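Side-chain contacts in polyhedrin (Orgyia pseudotsugata cypovirus 5, PDB 5A8U), which forms the crystalline occlusion bodies (polyhedra) that protect the virus from the outside environment until insect larvae ingest them: residues Val35-Asn40 with Ser174-Phe179; Tyr108-Ile113 with Pro188-Glu193. All blocks are in the same frame, centred on the assembly; numbering follows the deposited sequence.

Interaction 1 of 2, residues Val35-Asn40 with Ser174-Phe179; sequences VLKYTN and SYYVRF
Strand 30-37, carrying Leu36 and Lys37, and strand 169-178, carrying Tyr176 and leading into Phe179, run in the same direction on either side of strand 109-115, with CA atoms of Leu36 and Val177 10.0 Å apart. At this separation the two backbones cannot pair, and side chains reach over the middle strand on both of its faces. On one face CD2 of Leu36 comes to the edge of the Phe179 ring, near the ring plane, with CD2 4.3 Å from CE2. Met110 of the middle strand touches both residues, and Met63 of helix 60-63 packs on them too, so this small apolar touch belongs to a larger cluster. On the other face Lys37 crosses Tyr176 at about a right angle. Its aliphatic chain bends at chi3 (68°), and CD meets the edge of the phenol ring 4.2 Å from CE1. Beyond the bend, NZ makes a weak hydrogen bond to Ser248. Tyr176 sends its ring toward Lys37 because CG stands anti to the backbone N (chi1 175°), which lays the side chain across Ala109. The far end of that ring is tied down within its own strand: NE of Arg178 donates to OH of Tyr176 at 2.8 Å and 159°, the oxygen lying close to the guanidinium plane. The hydrophobic side is buried, whereas Lys37 and Tyr176 remain partly exposed. The contact thus joins two same-direction strands across the antiparallel strand between them, on both faces of the larger sheet of the polyhedrin beta sandwich.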
loop_
_atom_site.group_PDB
_atom_site.type_symbol
_atom_site.label_atom_id
_atom_site.label_comp_id
_atom_site.label_asym_id
_atom_site.label_seq_id
_atom_site.Cartn_x
_atom_site.Cartn_y
_atom_site.Cartn_z
ATOM N N VAL A 35 1.526 18.043 -3.159
ATOM C CA VAL A 35 1.056 18.670 -4.385
ATOM C C VAL A 35 2.208 18.780 -5.360
ATOM O O VAL A 35 3.180 19.478 -5.093
ATOM C CB VAL A 35 0.494 20.072 -4.145
ATOM C CG1 VAL A 35 -0.087 20.623 -5.444
ATOM C CG2 VAL A 35 -0.596 20.028 -3.096
ATOM N N LEU A 36 2.108 18.081 -6.479
ATOM C CA LEU A 36 3.188 18.083 -7.466
ATOM C C LEU A 36 2.880 19.071 -8.567
ATOM O O LEU A 36 1.745 19.139 -9.022
ATOM C CB LEU A 36 3.349 16.694 -8.063
ATOM C CG LEU A 36 3.731 15.669 -6.991
ATOM C CD1 LEU A 36 3.519 14.262 -7.503
ATOM C CD2 LEU A 36 5.193 15.871 -6.593
ATOM N N LYS A 37 3.884 19.837 -8.991
ATOM C CA LYS A 37 3.637 20.888 -9.972
ATOM C C LYS A 37 4.372 20.595 -11.270
ATOM O O LYS A 37 5.546 20.198 -11.241
ATOM C CB LYS A 37 4.093 22.233 -9.412
ATOM C CG LYS A 37 3.537 22.512 -8.009
ATOM C CD LYS A 37 3.690 23.989 -7.679
ATOM C CE LYS A 37 2.780 24.813 -8.572
ATOM N NZ LYS A 37 2.822 26.261 -8.216
ATOM N N TYR A 38 3.677 20.799 -12.389
ATOM C CA TYR A 38 4.188 20.475 -13.719
ATOM C C TYR A 38 4.249 21.742 -14.553
ATOM O O TYR A 38 3.528 22.696 -14.284
ATOM C CB TYR A 38 3.326 19.388 -14.406
ATOM C CG TYR A 38 3.258 18.158 -13.534
ATOM C CD1 TYR A 38 2.309 18.067 -12.516
ATOM C CD2 TYR A 38 4.178 17.128 -13.671
ATOM C CE1 TYR A 38 2.273 16.989 -11.678
ATOM C CE2 TYR A 38 4.150 16.033 -12.827
ATOM C CZ TYR A 38 3.190 15.971 -11.841
ATOM O OH TYR A 38 3.134 14.899 -11.008
ATOM N N THR A 39 5.134 21.750 -15.539
ATOM C CA THR A 39 5.402 22.974 -16.288
ATOM C C THR A 39 4.258 23.378 -17.219
ATOM O O THR A 39 4.255 24.488 -17.736
ATOM C CB THR A 39 6.716 22.869 -17.082
ATOM O OG1 THR A 39 6.649 21.745 -17.963
ATOM C CG2 THR A 39 7.875 22.685 -16.103
ATOM N N ASN A 40 3.290 22.488 -17.414
ATOM C CA ASN A 40 2.064 22.838 -18.142
ATOM C C ASN A 40 0.950 23.393 -17.230
ATOM O O ASN A 40 -0.171 23.632 -17.683
ATOM C CB ASN A 40 1.557 21.640 -18.943
ATOM C CG ASN A 40 1.197 20.469 -18.064
ATOM O OD1 ASN A 40 1.222 20.572 -16.834
ATOM N ND2 ASN A 40 0.807 19.358 -18.689
ATOM N N SER A 174 3.488 24.369 5.613
ATOM C CA SER A 174 3.744 24.008 4.229
ATOM C C SER A 174 5.215 24.157 3.902
ATOM O O SER A 174 5.881 25.093 4.366
ATOM C CB SER A 174 2.915 24.916 3.298
ATOM O OG SER A 174 3.290 24.731 1.950
ATOM N N TYR A 175 5.724 23.242 3.085
ATOM C CA TYR A 175 7.093 23.339 2.611
ATOM C C TYR A 175 7.085 23.313 1.081
ATOM O O TYR A 175 6.570 22.363 0.460
ATOM C CB TYR A 175 7.946 22.196 3.185
ATOM C CG TYR A 175 9.365 22.195 2.672
ATOM C CD1 TYR A 175 10.147 23.338 2.763
ATOM C CD2 TYR A 175 9.929 21.050 2.110
ATOM C CE1 TYR A 175 11.460 23.358 2.298
ATOM C CE2 TYR A 175 11.248 21.053 1.639
ATOM C CZ TYR A 175 12.002 22.221 1.728
ATOM O OH TYR A 175 13.302 22.249 1.266
ATOM N N TYR A 176 7.648 24.355 0.475
ATOM C CA TYR A 176 7.726 24.421 -0.981
ATOM C C TYR A 176 9.148 24.136 -1.423
ATOM O O TYR A 176 10.108 24.706 -0.885
ATOM C CB TYR A 176 7.286 25.811 -1.494
ATOM C CG TYR A 176 7.449 25.975 -2.987
ATOM C CD1 TYR A 176 6.440 25.567 -3.861
ATOM C CD2 TYR A 176 8.601 26.534 -3.524
ATOM C CE1 TYR A 176 6.579 25.709 -5.227
ATOM C CE2 TYR A 176 8.752 26.684 -4.897
ATOM C CZ TYR A 176 7.733 26.274 -5.740
ATOM O OH TYR A 176 7.879 26.412 -7.099
ATOM N N VAL A 177 9.304 23.245 -2.394
ATOM C CA VAL A 177 10.656 22.965 -2.875
ATOM C C VAL A 177 10.728 22.676 -4.365
ATOM O O VAL A 177 9.888 21.980 -4.941
ATOM C CB VAL A 177 11.345 21.840 -2.070
ATOM C CG1 VAL A 177 10.683 20.498 -2.373
ATOM C CG2 VAL A 177 12.846 21.787 -2.389
ATOM N N ARG A 178 11.743 23.256 -4.994
ATOM C CA ARG A 178 11.995 23.039 -6.399
ATOM C C ARG A 178 12.877 21.818 -6.594
ATOM O O ARG A 178 13.807 21.567 -5.822
ATOM C CB ARG A 178 12.669 24.269 -7.009
ATOM C CG ARG A 178 11.785 25.503 -7.072
ATOM C CD ARG A 178 11.055 25.593 -8.393
ATOM N NE ARG A 178 10.263 26.818 -8.507
ATOM C CZ ARG A 178 10.716 27.964 -9.006
ATOM N NH1 ARG A 178 11.963 28.055 -9.439
ATOM N NH2 ARG A 178 9.917 29.018 -9.082
ATOM N N PHE A 179 12.582 21.069 -7.648
ATOM C CA PHE A 179 13.324 19.870 -7.980
ATOM C C PHE A 179 14.475 20.248 -8.926
ATOM O O PHE A 179 14.348 20.142 -10.144
ATOM C CB PHE A 179 12.375 18.844 -8.625
ATOM C CG PHE A 179 11.295 18.320 -7.693
ATOM C CD1 PHE A 179 11.435 18.416 -6.309
ATOM C CD2 PHE A 179 10.143 17.718 -8.206
ATOM C CE1 PHE A 179 10.453 17.917 -5.444
ATOM C CE2 PHE A 179 9.168 17.213 -7.358
ATOM C CZ PHE A 179 9.324 17.312 -5.967
#

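Interaction 2 of 2, residues Tyr108-Ile113 with Pro188-Glu193; sequences YAMQFI and PTIGFE
The rings of Phe112 and Phe192 meet at a slant, with their planes at 56° and their centroids 5.8 Å apart. Phe112 pushes its outer end against the root of the other side chain: CZ lies 3.8 Å from CB of Phe192, and CE1 lies 3.9 Å from CG of Phe192. Elsewhere the Phe192 ring makes an edge-to-face contact with Trp48, while Val32 of strand 30-37 touches both phenylalanines. The backbone of Phe192 directs CB at Phe112, and the chi1 of 65° sets CG and the ring beside the CZ-CE1 end of the Phe112 ring. Farther along the strands the terminal methyl CD1 of Ile190 comes against the thioether sulfur of Met110, at the bend of its chain (chi3 50°), with SD 4.1 Å from CD1. Phe127 of strand 124-128 packs on both of them. Glu193, the next residue after Phe192, points away from this interior to form salt bridges with Arg124 and Arg126 and a hydrogen bond with Ser219 of a second subunit. The four touching residues are all buried and apolar, which is consistent with cohesion at this point by dispersion and the exclusion of water, with shape rather than directional bonding setting the fit.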
loop_
_atom_site.group_PDB
_atom_site.type_symbol
_atom_site.label_atom_id
_atom_site.label_comp_id
_atom_site.label_asym_id
_atom_site.label_seq_id
_atom_site.Cartn_x
_atom_site.Cartn_y
_atom_site.Cartn_z
ATOM N N TYR A 108 8.293 19.784 -11.524
ATOM C CA TYR A 108 9.429 20.692 -11.305
ATOM C C TYR A 108 9.526 21.154 -9.852
ATOM O O TYR A 108 10.542 21.729 -9.435
ATOM C CB TYR A 108 9.385 21.904 -12.257
ATOM C CG TYR A 108 8.333 22.919 -11.884
ATOM C CD1 TYR A 108 8.612 23.937 -10.986
ATOM C CD2 TYR A 108 7.049 22.837 -12.396
ATOM C CE1 TYR A 108 7.642 24.860 -10.625
ATOM C CE2 TYR A 108 6.067 23.748 -12.037
ATOM C CZ TYR A 108 6.364 24.754 -11.149
ATOM O OH TYR A 108 5.377 25.656 -10.782
ATOM N N ALA A 109 8.480 20.880 -9.082
ATOM C CA ALA A 109 8.412 21.325 -7.692
ATOM C C ALA A 109 7.301 20.578 -6.975
ATOM O O ALA A 109 6.449 19.949 -7.611
ATOM C CB ALA A 109 8.142 22.833 -7.621
ATOM N N MET A 110 7.320 20.665 -5.650
ATOM C CA MET A 110 6.260 20.105 -4.829
ATOM C C MET A 110 5.978 21.026 -3.645
ATOM O O MET A 110 6.868 21.723 -3.154
ATOM C CB MET A 110 6.649 18.710 -4.347
ATOM C CG MET A 110 6.018 18.246 -3.052
ATOM S SD MET A 110 6.847 16.728 -2.500
ATOM C CE MET A 110 8.507 17.252 -2.609
ATOM N N GLN A 111 4.722 21.048 -3.224
ATOM C CA GLN A 111 4.349 21.614 -1.934
ATOM C C GLN A 111 3.951 20.442 -1.021
ATOM O O GLN A 111 3.141 19.603 -1.404
ATOM C CB GLN A 111 3.186 22.601 -2.081
ATOM C CG GLN A 111 2.906 23.326 -0.780
ATOM C CD GLN A 111 1.752 24.304 -0.857
ATOM O OE1 GLN A 111 1.313 24.823 0.173
ATOM N NE2 GLN A 111 1.252 24.566 -2.073
ATOM N N PHE A 112 4.542 20.389 0.168
ATOM C CA PHE A 112 4.257 19.341 1.135
ATOM C C PHE A 112 3.529 20.042 2.281
ATOM O O PHE A 112 4.089 20.927 2.936
ATOM C CB PHE A 112 5.584 18.712 1.596
ATOM C CG PHE A 112 5.436 17.632 2.662
ATOM C CD1 PHE A 112 4.924 16.387 2.333
ATOM C CD2 PHE A 112 5.868 17.853 3.967
ATOM C CE1 PHE A 112 4.799 15.382 3.297
ATOM C CE2 PHE A 112 5.761 16.844 4.933
ATOM C CZ PHE A 112 5.236 15.615 4.596
ATOM N N ILE A 113 2.262 19.696 2.481
ATOM C CA ILE A 113 1.425 20.405 3.444
ATOM C C ILE A 113 0.970 19.453 4.539
ATOM O O ILE A 113 0.447 18.388 4.256
ATOM C CB ILE A 113 0.173 20.994 2.777
ATOM C CG1 ILE A 113 0.531 21.627 1.430
ATOM C CG2 ILE A 113 -0.520 21.969 3.723
ATOM C CD1 ILE A 113 -0.684 22.012 0.593
ATOM N N PRO A 188 13.019 13.354 -8.101
ATOM C CA PRO A 188 12.941 12.689 -6.803
ATOM C C PRO A 188 11.837 11.646 -6.656
ATOM O O PRO A 188 10.862 11.596 -7.411
ATOM C CB PRO A 188 12.647 13.853 -5.843
ATOM C CG PRO A 188 11.791 14.756 -6.649
ATOM C CD PRO A 188 12.396 14.695 -8.065
ATOM N N THR A 189 12.042 10.783 -5.670
ATOM C CA THR A 189 10.959 10.020 -5.079
ATOM C C THR A 189 10.957 10.355 -3.581
ATOM O O THR A 189 11.958 10.856 -3.062
ATOM C CB THR A 189 11.120 8.514 -5.354
ATOM O OG1 THR A 189 12.368 8.059 -4.826
ATOM C CG2 THR A 189 11.120 8.261 -6.863
ATOM N N ILE A 190 9.844 10.113 -2.892
ATOM C CA ILE A 190 9.734 10.587 -1.512
ATOM C C ILE A 190 9.131 9.573 -0.565
ATOM O O ILE A 190 8.360 8.715 -0.972
ATOM C CB ILE A 190 8.873 11.875 -1.386
ATOM C CG1 ILE A 190 7.402 11.594 -1.716
ATOM C CG2 ILE A 190 9.472 13.035 -2.205
ATOM C CD1 ILE A 190 6.515 12.787 -1.448
ATOM N N GLY A 191 9.503 9.705 0.703
ATOM C CA GLY A 191 8.826 9.050 1.808
ATOM C C GLY A 191 8.616 10.081 2.906
ATOM O O GLY A 191 9.387 11.031 3.028
ATOM N N PHE A 192 7.567 9.920 3.700
ATOM C CA PHE A 192 7.321 10.851 4.804
ATOM C C PHE A 192 6.701 10.149 6.023
ATOM O O PHE A 192 6.079 9.074 5.901
ATOM C CB PHE A 192 6.407 12.003 4.345
ATOM C CG PHE A 192 5.017 11.545 3.972
ATOM C CD1 PHE A 192 4.045 11.371 4.954
ATOM C CD2 PHE A 192 4.698 11.253 2.652
ATOM C CE1 PHE A 192 2.766 10.908 4.627
ATOM C CE2 PHE A 192 3.411 10.794 2.322
ATOM C CZ PHE A 192 2.457 10.625 3.314
ATOM N N GLU A 193 6.884 10.763 7.191
ATOM C CA GLU A 193 6.202 10.326 8.423
ATOM C C GLU A 193 5.733 11.552 9.172
ATOM O O GLU A 193 6.494 12.493 9.356
ATOM C CB GLU A 193 7.143 9.522 9.328
ATOM C CG GLU A 193 7.825 8.357 8.623
ATOM C CD GLU A 193 8.884 7.670 9.475
ATOM O OE1 GLU A 193 9.274 8.235 10.529
ATOM O OE2 GLU A 193 9.319 6.562 9.097
#

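How the interactions relate
Strand 109-115 joins the two contacts: it lies between the strands of interaction 1 and supplies one side of interaction 2. Interaction 1 therefore works within the larger sheet, whereas interaction 2 spans from that sheet to the three-stranded one containing strand 189-195. They share a boundary at Met110, whose CB is 3.4 Å from CZ of Phe179, and probable hydrogen bonds from Phe179 N to Tyr108 O and between the side chains of Ser174 and Gln111 tie the segments together. Interaction 2 is wholly core and apolar. Interaction 1 is split between that core and a partly exposed outer face, where the aliphatic part of a lysine meets the edge of a tyrosine ring and the polar ends of both have partners of their own.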